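Local coordinates for protein ABC transporter (Thermotoga maritima, PDB 1JI0) that binds ATP and, as an ABC transporter nucleotide-binding protein, probably hydrolyses it to drive the transport of branched-chain amino acids across the membrane, at residues 86-91 / 162-167; 36-41 / 197-202. All blocks are in the same frame, centred on the assembly; numbering follows the deposited sequence.

From the N terminus, the chain first reaches 36-41, where strand 34-38 runs into the phosphate-binding loop. It goes on to 86-91, the end of strand 83-86 and the loop after it, and after 70 residues, half of them helical, strand 160-164 returns beside it, closing contact 1. Only then does 197-202 come back to 36-41 and close contact 2, so the smaller loop lies wholly within the larger. The two share one mixed sheet: contact 1 pairs its edge strand 83-86 with 160-164, and contact 2 sets the start of helix 199-205 against strand 34-38. Between them runs strand 192-196, and Glu165 packs against Gln197 where the contacts meet beside ATP.

Contact 1 of 2, residues 86-91 / 162-167; sequences VPEGRR and MMDEPS. With ATP (adenosine-5'-triphosphate), chain B.
Met162 takes the N-H of Val86 on its carbonyl oxygen (Val86 N to Met162 O 2.9 Å, nearly straight at 164°), a rung of the parallel pairing. Met163, a selenomethionine like Met162, shares a sheet face with Val86 at its CB, though the end of its side chain leads away, while its CA-H points at Val86 O. That oxygen is also gripped by the amide of Asp164 (Asp164 N to Val86 O 3.0 Å), and a water lies between it and Asp164 O.

Asp164 is the Walker B aspartate by position. With CG anti to its N (chi1 -166°), its carboxylate lies against the side chain of Glu88: Glu88 CG rests 3.4 Å from Asp164 CG. Thr46 OG1 bonds Asp164 OD2, and a second water gives that oxygen a 2.6 Å bond while accepting from Glu88 N, at 3.0 Å. Glu88 occupies the place where many ABC ATPases have the Q-loop glutamine. Its extended chain carries the carboxylate to the gamma-phosphate, although its short approach to PG is doubtful. The Glu165 carboxylate lies only 15° from the plane of that of Glu88. Glu165 OE2 is 3.2 Å from both Glu88 OE2 and ATP O1G; the carboxylate oxygens are two acceptors, not bonded, so like charges crowd here.

Putting an alanine in place of Glu88 would probably uncover the Asp164 carboxylate and open a gap between it, Glu165 and the phosphate.

Strand 160-164 is flanked by 83-86 and 192-196; helix 142-154 covers Val86, while helix 45-52 packs on Met162 and Asp164.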
# COMPACT_ATOMS: atom_id res chain seq x y z
N VAL A 86 2.56 -4.54 -1.21
CA VAL A 86 2.71 -5.36 -0.01
C VAL A 86 1.27 -5.82 0.23
O VAL A 86 0.48 -5.13 0.87
CB VAL A 86 3.19 -4.55 1.21
CG1 VAL A 86 3.40 -5.48 2.40
CG2 VAL A 86 4.50 -3.83 0.89
N PRO A 87 0.92 -7.00 -0.31
CA PRO A 87 -0.41 -7.62 -0.21
C PRO A 87 -0.79 -8.05 1.20
O PRO A 87 0.03 -7.97 2.11
CB PRO A 87 -0.28 -8.82 -1.14
CG PRO A 87 1.12 -9.27 -0.86
CD PRO A 87 1.89 -7.97 -0.87
N GLU A 88 -2.03 -8.48 1.35
CA GLU A 88 -2.52 -8.96 2.64
C GLU A 88 -1.88 -10.32 2.88
O GLU A 88 -1.56 -11.04 1.93
CB GLU A 88 -4.04 -9.13 2.62
CG GLU A 88 -4.83 -7.84 2.80
CD GLU A 88 -6.33 -8.08 2.82
OE1 GLU A 88 -6.90 -8.42 1.76
OE2 GLU A 88 -6.94 -7.93 3.90
N GLY A 89 -1.69 -10.68 4.14
CA GLY A 89 -1.10 -11.96 4.45
C GLY A 89 0.36 -11.91 4.87
O GLY A 89 0.99 -12.96 5.00
N ARG A 90 0.88 -10.71 5.09
CA ARG A 90 2.27 -10.54 5.51
C ARG A 90 3.15 -11.57 4.82
O ARG A 90 3.96 -12.24 5.46
CB ARG A 90 2.37 -10.72 7.03
CG ARG A 90 1.22 -10.10 7.82
CD ARG A 90 1.14 -10.70 9.21
NE ARG A 90 -0.10 -10.34 9.90
CZ ARG A 90 -0.54 -10.94 11.00
NH1 ARG A 90 0.15 -11.93 11.54
NH2 ARG A 90 -1.68 -10.55 11.56
N ARG A 91 2.98 -11.71 3.51
CA ARG A 91 3.75 -12.68 2.74
C ARG A 91 5.24 -12.44 2.85
O ARG A 91 5.75 -11.37 2.51
CB ARG A 91 3.31 -12.64 1.27
CG ARG A 91 1.84 -12.95 1.10
CD ARG A 91 1.35 -12.70 -0.31
NE ARG A 91 -0.11 -12.66 -0.34
CZ ARG A 91 -0.83 -12.37 -1.42
NH1 ARG A 91 -0.22 -12.10 -2.57
NH2 ARG A 91 -2.15 -12.34 -1.35
N MSE A 162 2.29 0.50 -2.52
CA MSE A 162 0.90 0.15 -2.24
C MSE A 162 0.89 -0.87 -1.11
O MSE A 162 1.73 -1.77 -1.08
CB MSE A 162 0.23 -0.43 -3.49
CG MSE A 162 0.30 0.49 -4.71
SE MSE A 162 -0.89 0.00 -6.14
CE MSE A 162 -2.42 1.02 -5.62
N MSE A 163 -0.05 -0.72 -0.18
CA MSE A 163 -0.14 -1.62 0.96
C MSE A 163 -1.59 -2.00 1.22
O MSE A 163 -2.47 -1.14 1.31
CB MSE A 163 0.45 -0.93 2.20
CG MSE A 163 1.85 -0.38 2.01
SE MSE A 163 2.54 0.50 3.62
CE MSE A 163 2.92 2.23 2.89
N ASP A 164 -1.85 -3.30 1.33
CA ASP A 164 -3.20 -3.80 1.55
C ASP A 164 -3.34 -4.24 3.00
O ASP A 164 -2.76 -5.25 3.42
CB ASP A 164 -3.51 -4.97 0.61
CG ASP A 164 -4.99 -5.30 0.55
OD1 ASP A 164 -5.79 -4.69 1.29
OD2 ASP A 164 -5.38 -6.19 -0.24
N GLU A 165 -4.11 -3.46 3.76
CA GLU A 165 -4.38 -3.70 5.17
C GLU A 165 -3.14 -4.07 5.96
O GLU A 165 -3.07 -5.15 6.54
CB GLU A 165 -5.44 -4.79 5.31
CG GLU A 165 -6.63 -4.53 4.42
CD GLU A 165 -7.93 -4.82 5.10
OE1 GLU A 165 -8.08 -4.41 6.27
OE2 GLU A 165 -8.82 -5.44 4.48
N PRO A 166 -2.16 -3.16 6.03
CA PRO A 166 -0.90 -3.34 6.74
C PRO A 166 -1.07 -3.62 8.24
O PRO A 166 -0.20 -4.22 8.87
CB PRO A 166 -0.17 -2.01 6.52
CG PRO A 166 -0.82 -1.44 5.30
CD PRO A 166 -2.26 -1.81 5.46
N SER A 167 -2.19 -3.18 8.82
CA SER A 167 -2.41 -3.37 10.25
C SER A 167 -3.40 -4.47 10.61
O SER A 167 -3.71 -4.66 11.79
CB SER A 167 -2.89 -2.07 10.88
OG SER A 167 -4.21 -1.80 10.47
PG ATP B . -9.62 -7.40 1.43
O1G ATP B . -9.69 -8.00 2.77
O2G ATP B . -8.86 -6.13 1.35
O3G ATP B . -9.35 -8.40 0.34
PB ATP B . -11.73 -5.94 -0.01
O1B ATP B . -12.88 -5.14 0.54
O2B ATP B . -10.63 -5.22 -0.63
O3B ATP B . -11.13 -6.87 1.19
PA ATP B . -12.16 -7.54 -2.43
O1A ATP B . -10.88 -8.24 -2.54
O2A ATP B . -12.49 -6.51 -3.45
O3A ATP B . -12.36 -7.00 -0.94
O5' ATP B . -13.29 -8.62 -2.41
C5' ATP B . -14.67 -8.26 -2.27
C4' ATP B . -15.42 -8.41 -3.54
O4' ATP B . -15.45 -9.83 -3.86
C3' ATP B . -16.86 -8.01 -3.41
O3' ATP B . -17.23 -7.15 -4.51
C2' ATP B . -17.60 -9.32 -3.41
O2' ATP B . -18.92 -9.24 -3.94
C1' ATP B . -16.74 -10.15 -4.37
N9 ATP B . -16.94 -11.65 -4.33
C8 ATP B . -15.98 -12.64 -4.44
N7 ATP B . -16.42 -13.86 -4.38
C5 ATP B . -17.79 -13.69 -4.22
C6 ATP B . -18.87 -14.61 -4.09
N6 ATP B . -18.65 -15.92 -4.12
N1 ATP B . -20.13 -14.13 -3.93
C2 ATP B . -20.34 -12.81 -3.91
N3 ATP B . -19.41 -11.83 -4.02
C4 ATP B . -18.13 -12.35 -4.18
O HOH W 1 0.10 -4.92 3.69
O HOH W 2 -3.33 -7.48 -1.21

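Contact 2 of 2, residues 36-41 / 197-202; sequences TLIGAN and QNALGA
Thr36 meets the helix with its hydroxyl: OG1 stands 3.5 Å from the methyl CB of Ala202. Because OG1 lies anti to the backbone N (chi1 -173°), it can touch that methyl and still hydrogen-bond Leu194 O on the neighbouring strand.

Two residues on, Ile38 carries most of the apolar contact, and its two branches divide the work. Ile38 CG1 is wedged between the backbone N and the carbonyl carbon (chi1 63°) and carries Ile38 CD1 to within 3.8 Å of Ala199 CB; the other branch sets Ile38 CG2 4.1 Å from Ala202 CB. Small alanines, three residues apart, thus let the helix come close to the strand.

Gly39 begins the P-loop (Walker A) turn. Its carbonyl oxygen passes 4.2 Å from Gln197 CA and is bonded by Lys45 NZ, the lysine that also holds ATP. At Asn41, beside ATP, two polar side chains meet only loosely, with no hydrogen bond between them. The CB of Gln197 points away, but its extended chain brings the amide end back, Gln197 NE2 3.8 Å from Asn41 CB, and the two amide planes are 46° apart. Gln197 falls where many ABC ATPases have the switch histidine.

Asn198, at the N-cap, starts helix 199-205, whose Leu203 also packs on Thr36 and Ile38. Strand 34-38 itself runs between strands 192-196 and 208-213, and Ala202 lies against Leu194 and Glu196 of the former.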
# COMPACT_ATOMS: atom_id res chain seq x y z
N THR A 36 -5.37 7.16 0.98
CA THR A 36 -5.94 5.94 1.49
C THR A 36 -7.31 5.64 0.90
O THR A 36 -8.12 6.53 0.62
CB THR A 36 -6.02 5.95 3.03
OG1 THR A 36 -6.45 4.66 3.49
CG2 THR A 36 -7.01 7.02 3.52
N LEU A 37 -7.55 4.36 0.69
CA LEU A 37 -8.81 3.87 0.17
C LEU A 37 -9.35 3.05 1.33
O LEU A 37 -8.72 2.09 1.77
CB LEU A 37 -8.54 3.00 -1.06
CG LEU A 37 -9.69 2.32 -1.79
CD1 LEU A 37 -10.71 3.35 -2.27
CD2 LEU A 37 -9.10 1.54 -2.97
N ILE A 38 -10.49 3.47 1.87
CA ILE A 38 -11.10 2.78 2.99
C ILE A 38 -12.50 2.31 2.65
O ILE A 38 -13.10 2.77 1.68
CB ILE A 38 -11.16 3.70 4.24
CG1 ILE A 38 -12.07 4.91 3.97
CG2 ILE A 38 -9.76 4.17 4.61
CD1 ILE A 38 -12.23 5.82 5.17
N GLY A 39 -13.00 1.37 3.45
CA GLY A 39 -14.33 0.84 3.22
C GLY A 39 -14.48 -0.48 3.94
O GLY A 39 -13.49 -1.09 4.34
N ALA A 40 -15.72 -0.94 4.09
CA ALA A 40 -15.99 -2.20 4.77
C ALA A 40 -15.47 -3.39 3.96
O ALA A 40 -15.17 -3.27 2.77
CB ALA A 40 -17.49 -2.35 5.00
N ASN A 41 -15.38 -4.54 4.62
CA ASN A 41 -14.90 -5.74 3.97
C ASN A 41 -15.79 -6.10 2.78
O ASN A 41 -17.01 -6.16 2.90
CB ASN A 41 -14.88 -6.89 4.97
CG ASN A 41 -13.88 -7.96 4.59
OD1 ASN A 41 -14.07 -8.69 3.61
ND2 ASN A 41 -12.79 -8.04 5.35
N GLN A 197 -8.97 -1.22 6.51
CA GLN A 197 -10.28 -1.47 7.08
C GLN A 197 -10.30 -0.59 8.32
O GLN A 197 -11.35 -0.11 8.75
CB GLN A 197 -10.43 -2.95 7.44
CG GLN A 197 -11.69 -3.28 8.20
CD GLN A 197 -12.09 -4.74 8.03
OE1 GLN A 197 -11.24 -5.64 8.08
NE2 GLN A 197 -13.38 -4.98 7.83
N ASN A 198 -9.12 -0.37 8.89
CA ASN A 198 -8.97 0.48 10.07
C ASN A 198 -8.96 1.91 9.55
O ASN A 198 -7.90 2.51 9.36
CB ASN A 198 -7.65 0.16 10.79
CG ASN A 198 -7.53 0.83 12.15
OD1 ASN A 198 -6.81 0.36 13.03
ND2 ASN A 198 -8.24 1.95 12.33
N ALA A 199 -10.15 2.44 9.31
CA ALA A 199 -10.31 3.79 8.78
C ALA A 199 -9.71 4.88 9.64
O ALA A 199 -9.09 5.82 9.12
CB ALA A 199 -11.80 4.06 8.53
N LEU A 200 -9.89 4.78 10.95
CA LEU A 200 -9.33 5.79 11.85
C LEU A 200 -7.81 5.89 11.68
O LEU A 200 -7.28 6.96 11.41
CB LEU A 200 -9.67 5.43 13.30
CG LEU A 200 -9.20 6.44 14.36
CD1 LEU A 200 -9.75 7.82 14.03
CD2 LEU A 200 -9.66 5.99 15.74
N GLY A 201 -7.12 4.77 11.85
CA GLY A 201 -5.68 4.78 11.71
C GLY A 201 -5.24 5.27 10.34
O GLY A 201 -4.31 6.08 10.24
N ALA A 202 -5.91 4.80 9.30
CA ALA A 202 -5.58 5.19 7.94
C ALA A 202 -5.79 6.68 7.68
O ALA A 202 -4.91 7.35 7.14
CB ALA A 202 -6.42 4.36 6.94